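Local structure of fatty acid-binding protein homolog (Ascaris suum, 6I8X) at residues T48-Y62 / E65-A79. The protein binds fatty acids inside a beta-barrel and may sequester potentially toxic fatty acids and their peroxidation products or help maintain the eggshell's lipid layer. Numbering follows the deposited sequence.
Sequences TKKFRNAASGKPDRY and ENLTTKKDTHHKDWA. With VCA (vaccenic acid), chain C; TAM (tris(hydroxyethyl)aminomethane), chain L; EDO (1,2-ethanediol), chain G.
K49 and N66 lie side by side on the buried, barrel-interior face, and K49 NZ donates to an in-plane lone pair of N66 OD1 at 2.8 Å. The lysine chain bends only at its last torsion (chi4 -81°), bringing NZ also to the carboxyl group of vaccenic acid, 3.1 Å from O2; a long side chain, probably charged, suits an acid head group, and Y124 shares NZ. At the far end, S56 OG, on a short side chain beside the carboxylate, donates to the syn lone pair of D77 OD1, 2.6 Å away, tying the 54-57 turn to the corner at D77 in strand 72-78. R61 NH1 donates to the backbone oxygen D77 O, A79 CB covers one guanidinium face, and NH2 makes a salt bridge with E82. On the outer face, R52 NH1 makes a salt bridge to E65 OE1 whose hydrogen bond is weak (3.4 Å); NE has its stronger partner in D63. H74 ND1 donates to E65 OE2. Backbones pair T48 with L67 and K50 with E65, whereas D77 and W78 both face Y62 in a G1 bulge. There the broad indole gives Y62 CB a face to rest on, and F51 meets its edge. The hairpin of strands 47-53 and 62-68 lies between strands 15-23 and 72-78, F51 reaching F98 of strand 93-100.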
loop_
_atom_site.group_PDB
_atom_site.type_symbol
_atom_site.label_atom_id
_atom_site.label_comp_id
_atom_site.label_asym_id
_atom_site.label_seq_id
_atom_site.Cartn_x
_atom_site.Cartn_y
_atom_site.Cartn_z
ATOM N N THR A 48 7.280 7.774 1.421
ATOM C CA THR A 48 7.933 6.960 2.419
ATOM C C THR A 48 6.851 6.061 3.018
ATOM O O THR A 48 5.846 6.558 3.535
ATOM C CB THR A 48 8.632 7.813 3.498
ATOM O OG1 THR A 48 9.744 8.485 2.909
ATOM C CG2 THR A 48 9.133 6.947 4.638
ATOM N N LYS A 49 7.066 4.752 2.943
ATOM C CA LYS A 49 6.140 3.770 3.495
ATOM C C LYS A 49 6.721 3.199 4.763
ATOM O O LYS A 49 7.912 2.976 4.845
ATOM C CB LYS A 49 5.834 2.655 2.474
ATOM C CG LYS A 49 4.887 3.119 1.374
ATOM C CD LYS A 49 4.528 1.985 0.420
ATOM C CE LYS A 49 3.715 2.475 -0.746
ATOM N NZ LYS A 49 2.298 2.641 -0.419
ATOM N N LYS A 50 5.891 3.020 5.775
ATOM C CA LYS A 50 6.334 2.467 7.056
ATOM C C LYS A 50 5.396 1.384 7.449
ATOM O O LYS A 50 4.194 1.579 7.398
ATOM C CB LYS A 50 6.415 3.531 8.163
ATOM C CG LYS A 50 7.482 4.570 7.949
ATOM C CD LYS A 50 7.580 5.525 9.166
ATOM C CE LYS A 50 8.730 6.477 9.032
ATOM N NZ LYS A 50 8.671 7.570 10.042
ATOM N N PHE A 51 5.941 0.227 7.776
ATOM C CA PHE A 51 5.202 -0.940 8.264
ATOM C C PHE A 51 5.856 -1.335 9.578
ATOM O O PHE A 51 7.079 -1.470 9.649
ATOM C CB PHE A 51 5.313 -2.115 7.277
ATOM C CG PHE A 51 4.554 -1.960 5.981
ATOM C CD1 PHE A 51 5.144 -1.338 4.879
ATOM C CD2 PHE A 51 3.272 -2.487 5.838
ATOM C CE1 PHE A 51 4.456 -1.230 3.658
ATOM C CE2 PHE A 51 2.581 -2.372 4.618
ATOM C CZ PHE A 51 3.186 -1.769 3.530
ATOM N N ARG A 52 5.056 -1.471 10.631
ATOM C CA ARG A 52 5.568 -1.910 11.922
ATOM C C ARG A 52 4.547 -2.774 12.665
ATOM O O ARG A 52 3.362 -2.750 12.322
ATOM C CB ARG A 52 6.003 -0.703 12.777
ATOM C CG ARG A 52 4.861 0.202 13.234
ATOM C CD ARG A 52 5.349 1.212 14.242
ATOM N NE ARG A 52 4.275 2.108 14.678
ATOM C CZ ARG A 52 3.987 3.277 14.108
ATOM N NH1 ARG A 52 4.682 3.705 13.056
ATOM N NH2 ARG A 52 2.992 4.022 14.578
ATOM N N ASN A 53 5.005 -3.484 13.728
ATOM C CA ASN A 53 4.149 -4.218 14.659
ATOM C C ASN A 53 3.375 -3.100 15.361
ATOM O O ASN A 53 3.945 -2.034 15.589
ATOM C CB ASN A 53 4.991 -4.981 15.693
ATOM C CG ASN A 53 5.764 -6.136 15.118
ATOM O OD1 ASN A 53 5.200 -7.155 14.781
ATOM N ND2 ASN A 53 7.070 -5.994 14.968
ATOM N N ALA A 54 2.080 -3.296 15.631
ATOM C CA ALA A 54 1.244 -2.255 16.252
ATOM C C ALA A 54 1.846 -1.662 17.530
ATOM O O ALA A 54 2.190 -2.405 18.444
ATOM C CB ALA A 54 -0.153 -2.789 16.526
ATOM N N ALA A 55 1.941 -0.318 17.594
ATOM C CA ALA A 55 2.466 0.421 18.749
ATOM C C ALA A 55 1.694 0.087 20.040
ATOM O O ALA A 55 2.240 0.217 21.134
ATOM C CB ALA A 55 2.422 1.914 18.476
ATOM N N SER A 56 0.440 -0.389 19.899
ATOM C CA SER A 56 -0.426 -0.798 21.010
ATOM C C SER A 56 0.033 -2.128 21.674
ATOM O O SER A 56 -0.446 -2.468 22.764
ATOM C CB SER A 56 -1.861 -0.925 20.518
ATOM O OG SER A 56 -1.951 -2.065 19.683
ATOM N N GLY A 57 0.919 -2.868 21.005
ATOM C CA GLY A 57 1.471 -4.118 21.517
ATOM C C GLY A 57 0.636 -5.356 21.272
ATOM O O GLY A 57 1.012 -6.447 21.720
ATOM N N LYS A 58 -0.495 -5.209 20.554
ATOM C CA LYS A 58 -1.378 -6.344 20.235
ATOM C C LYS A 58 -0.676 -7.285 19.228
ATOM O O LYS A 58 -0.275 -6.823 18.155
ATOM C CB LYS A 58 -2.738 -5.861 19.687
ATOM C CG LYS A 58 -3.501 -4.931 20.636
ATOM C CD LYS A 58 -4.720 -4.324 19.974
ATOM C CE LYS A 58 -5.539 -3.506 20.943
ATOM N NZ LYS A 58 -6.743 -2.920 20.296
ATOM N N PRO A 59 -0.449 -8.578 19.582
ATOM C CA PRO A 59 0.218 -9.499 18.633
ATOM C C PRO A 59 -0.558 -9.690 17.320
ATOM O O PRO A 59 -1.794 -9.706 17.334
ATOM C CB PRO A 59 0.317 -10.814 19.422
ATOM C CG PRO A 59 -0.769 -10.724 20.439
ATOM C CD PRO A 59 -0.851 -9.283 20.822
ATOM N N ASP A 60 0.186 -9.833 16.187
ATOM C CA ASP A 60 -0.339 -9.995 14.811
ATOM C C ASP A 60 -1.224 -8.804 14.360
ATOM O O ASP A 60 -2.025 -8.921 13.426
ATOM C CB ASP A 60 -1.033 -11.355 14.593
ATOM C CG ASP A 60 -0.064 -12.507 14.369
ATOM O OD1 ASP A 60 1.150 -12.244 14.218
ATOM O OD2 ASP A 60 -0.530 -13.677 14.310
ATOM N N ARG A 61 -1.035 -7.656 15.018
ATOM C CA ARG A 61 -1.633 -6.385 14.634
ATOM C C ARG A 61 -0.514 -5.452 14.201
ATOM O O ARG A 61 0.605 -5.510 14.746
ATOM C CB ARG A 61 -2.559 -5.791 15.696
ATOM C CG ARG A 61 -3.795 -6.650 15.812
ATOM C CD ARG A 61 -5.059 -5.870 15.993
ATOM N NE ARG A 61 -6.200 -6.779 15.981
ATOM C CZ ARG A 61 -7.181 -6.745 15.089
ATOM N NH1 ARG A 61 -7.202 -5.807 14.150
ATOM N NH2 ARG A 61 -8.183 -7.611 15.167
ATOM N N TYR A 62 -0.791 -4.649 13.155
ATOM C CA TYR A 62 0.202 -3.783 12.533
ATOM C C TYR A 62 -0.239 -2.359 12.339
ATOM O O TYR A 62 -1.430 -2.047 12.362
ATOM C CB TYR A 62 0.586 -4.380 11.161
ATOM C CG TYR A 62 1.092 -5.794 11.294
ATOM C CD1 TYR A 62 2.424 -6.047 11.615
ATOM C CD2 TYR A 62 0.209 -6.880 11.246
ATOM C CE1 TYR A 62 2.873 -7.337 11.861
ATOM C CE2 TYR A 62 0.647 -8.177 11.507
ATOM C CZ TYR A 62 1.981 -8.397 11.821
ATOM O OH TYR A 62 2.450 -9.658 12.048
ATOM N N GLU A 65 1.991 3.467 7.511
ATOM C CA GLU A 65 1.910 4.879 7.168
ATOM C C GLU A 65 2.353 5.072 5.747
ATOM O O GLU A 65 3.305 4.441 5.299
ATOM C CB GLU A 65 2.837 5.710 8.091
ATOM C CG GLU A 65 2.467 5.632 9.565
ATOM C CD GLU A 65 3.284 6.503 10.494
ATOM O OE1 GLU A 65 4.482 6.204 10.703
ATOM O OE2 GLU A 65 2.707 7.460 11.057
ATOM N N ASN A 66 1.698 5.983 5.059
ATOM C CA ASN A 66 2.087 6.468 3.748
ATOM C C ASN A 66 2.367 7.931 3.991
ATOM O O ASN A 66 1.435 8.681 4.268
ATOM C CB ASN A 66 0.958 6.355 2.738
ATOM C CG ASN A 66 0.949 5.076 1.986
ATOM O OD1 ASN A 66 1.940 4.686 1.397
ATOM N ND2 ASN A 66 -0.195 4.433 1.944
ATOM N N LEU A 67 3.643 8.317 3.970
ATOM C CA LEU A 67 4.087 9.695 4.170
ATOM C C LEU A 67 4.487 10.263 2.822
ATOM O O LEU A 67 5.387 9.734 2.178
ATOM C CB LEU A 67 5.260 9.772 5.191
ATOM C CG LEU A 67 5.046 9.064 6.549
ATOM C CD1 LEU A 67 6.276 9.199 7.437
ATOM C CD2 LEU A 67 3.769 9.591 7.290
ATOM N N THR A 68 3.752 11.269 2.339
ATOM C CA THR A 68 4.056 11.877 1.028
ATOM C C THR A 68 4.304 13.366 1.203
ATOM O O THR A 68 4.179 13.868 2.314
ATOM C CB THR A 68 3.015 11.522 -0.083
ATOM O OG1 THR A 68 1.959 12.472 -0.078
ATOM C CG2 THR A 68 2.439 10.073 0.033
ATOM N N THR A 69 4.683 14.051 0.122
ATOM C CA THR A 69 4.930 15.504 0.049
ATOM C C THR A 69 3.738 16.275 0.609
ATOM O O THR A 69 3.932 17.248 1.347
ATOM C CB THR A 69 5.226 15.889 -1.405
ATOM O OG1 THR A 69 6.375 15.167 -1.859
ATOM C CG2 THR A 69 5.418 17.384 -1.597
ATOM N N LYS A 70 2.508 15.809 0.318
ATOM C CA LYS A 70 1.326 16.502 0.823
ATOM C C LYS A 70 0.524 15.651 1.827
ATOM O O LYS A 70 0.804 15.704 3.023
ATOM C CB LYS A 70 0.481 17.047 -0.346
ATOM C CG LYS A 70 1.079 18.329 -0.926
ATOM C CD LYS A 70 1.003 19.478 0.149
ATOM C CE LYS A 70 1.569 20.751 -0.375
ATOM N NZ LYS A 70 1.658 21.784 0.665
ATOM N N LYS A 71 -0.424 14.862 1.360
ATOM C CA LYS A 71 -1.261 14.003 2.184
ATOM C C LYS A 71 -0.493 12.850 2.815
ATOM O O LYS A 71 0.298 12.204 2.146
ATOM C CB LYS A 71 -2.414 13.440 1.298
ATOM C CG LYS A 71 -3.522 12.663 2.023
ATOM C CD LYS A 71 -4.294 13.517 2.993
ATOM C CE LYS A 71 -5.418 12.753 3.619
ATOM N NZ LYS A 71 -6.129 13.619 4.588
ATOM N N ASP A 72 -0.782 12.557 4.085
ATOM C CA ASP A 72 -0.252 11.397 4.807
ATOM C C ASP A 72 -1.419 10.539 5.285
ATOM O O ASP A 72 -2.476 11.080 5.581
ATOM C CB ASP A 72 0.618 11.814 6.000
ATOM C CG ASP A 72 1.832 12.673 5.643
ATOM O OD1 ASP A 72 2.391 12.491 4.530
ATOM O OD2 ASP A 72 2.214 13.540 6.469
ATOM N N THR A 73 -1.250 9.207 5.303
ATOM C CA THR A 73 -2.234 8.256 5.842
ATOM C C THR A 73 -1.595 7.496 6.994
ATOM O O THR A 73 -0.375 7.337 7.033
ATOM C CB THR A 73 -2.895 7.346 4.779
ATOM O OG1 THR A 73 -1.957 6.447 4.206
ATOM C CG2 THR A 73 -3.613 8.121 3.702
ATOM N N HIS A 74 -2.409 7.101 7.979
ATOM C CA HIS A 74 -1.944 6.408 9.178
ATOM C C HIS A 74 -2.994 5.375 9.564
ATOM O O HIS A 74 -4.032 5.718 10.151
ATOM C CB HIS A 74 -1.704 7.392 10.348
ATOM C CG HIS A 74 -0.965 8.641 9.982
ATOM N ND1 HIS A 74 0.415 8.737 10.126
ATOM C CD2 HIS A 74 -1.440 9.823 9.520
ATOM C CE1 HIS A 74 0.728 9.965 9.748
ATOM N NE2 HIS A 74 -0.354 10.653 9.372
ATOM N N HIS A 75 -2.723 4.112 9.211
ATOM C CA HIS A 75 -3.603 2.968 9.489
ATOM C C HIS A 75 -3.063 2.204 10.699
ATOM O O HIS A 75 -2.010 1.580 10.614
ATOM C CB HIS A 75 -3.731 2.086 8.235
ATOM C CG HIS A 75 -4.082 2.871 7.002
ATOM N ND1 HIS A 75 -5.057 3.868 7.024
ATOM C CD2 HIS A 75 -3.580 2.781 5.745
ATOM C CE1 HIS A 75 -5.099 4.350 5.793
ATOM N NE2 HIS A 75 -4.258 3.703 4.981
ATOM N N LYS A 76 -3.767 2.309 11.839
ATOM C CA LYS A 76 -3.355 1.719 13.118
ATOM C C LYS A 76 -4.140 0.505 13.551
ATOM O O LYS A 76 -5.367 0.485 13.452
ATOM C CB LYS A 76 -3.394 2.771 14.243
ATOM C CG LYS A 76 -2.690 4.103 13.925
ATOM C CD LYS A 76 -1.164 4.007 13.991
ATOM C CE LYS A 76 -0.518 5.365 14.143
ATOM N NZ LYS A 76 -0.852 6.003 15.452
ATOM N N ASP A 77 -3.412 -0.487 14.096
ATOM C CA ASP A 77 -3.911 -1.734 14.669
ATOM C C ASP A 77 -4.692 -2.618 13.713
ATOM O O ASP A 77 -5.721 -3.175 14.104
ATOM C CB ASP A 77 -4.744 -1.460 15.944
ATOM C CG ASP A 77 -3.888 -1.449 17.172
ATOM O OD1 ASP A 77 -3.318 -2.508 17.496
ATOM O OD2 ASP A 77 -3.745 -0.374 17.778
ATOM N N TRP A 78 -4.199 -2.786 12.492
ATOM C CA TRP A 78 -4.882 -3.668 11.551
ATOM C C TRP A 78 -4.322 -5.116 11.584
ATOM O O TRP A 78 -3.206 -5.346 12.045
ATOM C CB TRP A 78 -4.923 -3.090 10.133
ATOM C CG TRP A 78 -3.573 -2.739 9.577
ATOM C CD1 TRP A 78 -2.995 -1.505 9.559
ATOM C CD2 TRP A 78 -2.648 -3.627 8.923
ATOM N NE1 TRP A 78 -1.771 -1.566 8.945
ATOM C CE2 TRP A 78 -1.514 -2.864 8.578
ATOM C CE3 TRP A 78 -2.661 -5.004 8.616
ATOM C CZ2 TRP A 78 -0.390 -3.425 7.955
ATOM C CZ3 TRP A 78 -1.535 -5.572 8.038
ATOM C CH2 TRP A 78 -0.421 -4.783 7.692
ATOM N N ALA A 79 -5.120 -6.073 11.124
ATOM C CA ALA A 79 -4.717 -7.465 11.056
ATOM C C ALA A 79 -4.815 -7.930 9.607
ATOM O O ALA A 79 -5.643 -7.413 8.844
ATOM C CB ALA A 79 -5.631 -8.314 11.943
HETATM O O2 VCA C . 0.742 4.390 -2.458
HETATM C C1 VCA C . 1.518 5.240 -3.093
HETATM O O1 VCA C . 2.723 5.216 -3.016
HETATM C C2 VCA C . 0.781 6.244 -3.934
HETATM C C3 VCA C . 1.375 7.649 -3.943
HETATM C C4 VCA C . 0.406 8.685 -4.487
HETATM C C5 VCA C . 0.975 10.078 -4.661
HETATM C C6 VCA C . 0.846 10.953 -3.432
HETATM C C7 VCA C . 1.597 12.263 -3.565
HETATM C C8 VCA C . 0.912 13.381 -4.337
HETATM C C9 VCA C . -0.079 14.188 -3.523
HETATM C C10 VCA C . -0.842 15.217 -4.365
HETATM C C11 VCA C . -2.221 15.510 -3.853
HETATM C C12 VCA C . -3.252 14.684 -3.890
HETATM C C13 VCA C . -3.248 13.286 -4.439
HETATM C C14 VCA C . -4.642 12.674 -4.572
HETATM C C15 VCA C . -4.665 11.326 -5.277
HETATM C C16 VCA C . -3.830 10.230 -4.626
HETATM C C17 VCA C . -3.951 8.885 -5.318
HETATM C C18 VCA C . -3.414 7.742 -4.500
HETATM C C TAM L . 0.532 26.204 1.075
HETATM C C1 TAM L . 0.349 27.164 -0.161
HETATM C C2 TAM L . 2.021 25.988 1.337
HETATM C C3 TAM L . -0.090 26.846 2.378
HETATM C C4 TAM L . 0.125 26.537 -1.520
HETATM C C5 TAM L . 2.894 25.546 0.187
HETATM C C6 TAM L . -0.640 25.894 3.417
HETATM N N TAM L . -0.024 24.876 0.738
HETATM O O4 TAM L . -1.075 25.801 -1.520
HETATM O O5 TAM L . 2.463 24.298 -0.309
HETATM O O6 TAM L . 0.051 24.648 3.471
HETATM C C1 EDO G . 10.653 10.619 5.654
HETATM O O1 EDO G . 9.789 11.268 4.730
HETATM C C2 EDO G . 12.115 10.527 5.160
HETATM O O2 EDO G . 12.452 9.189 4.765
HETATM O O HOH W 1 -1.138 0.526 17.121
#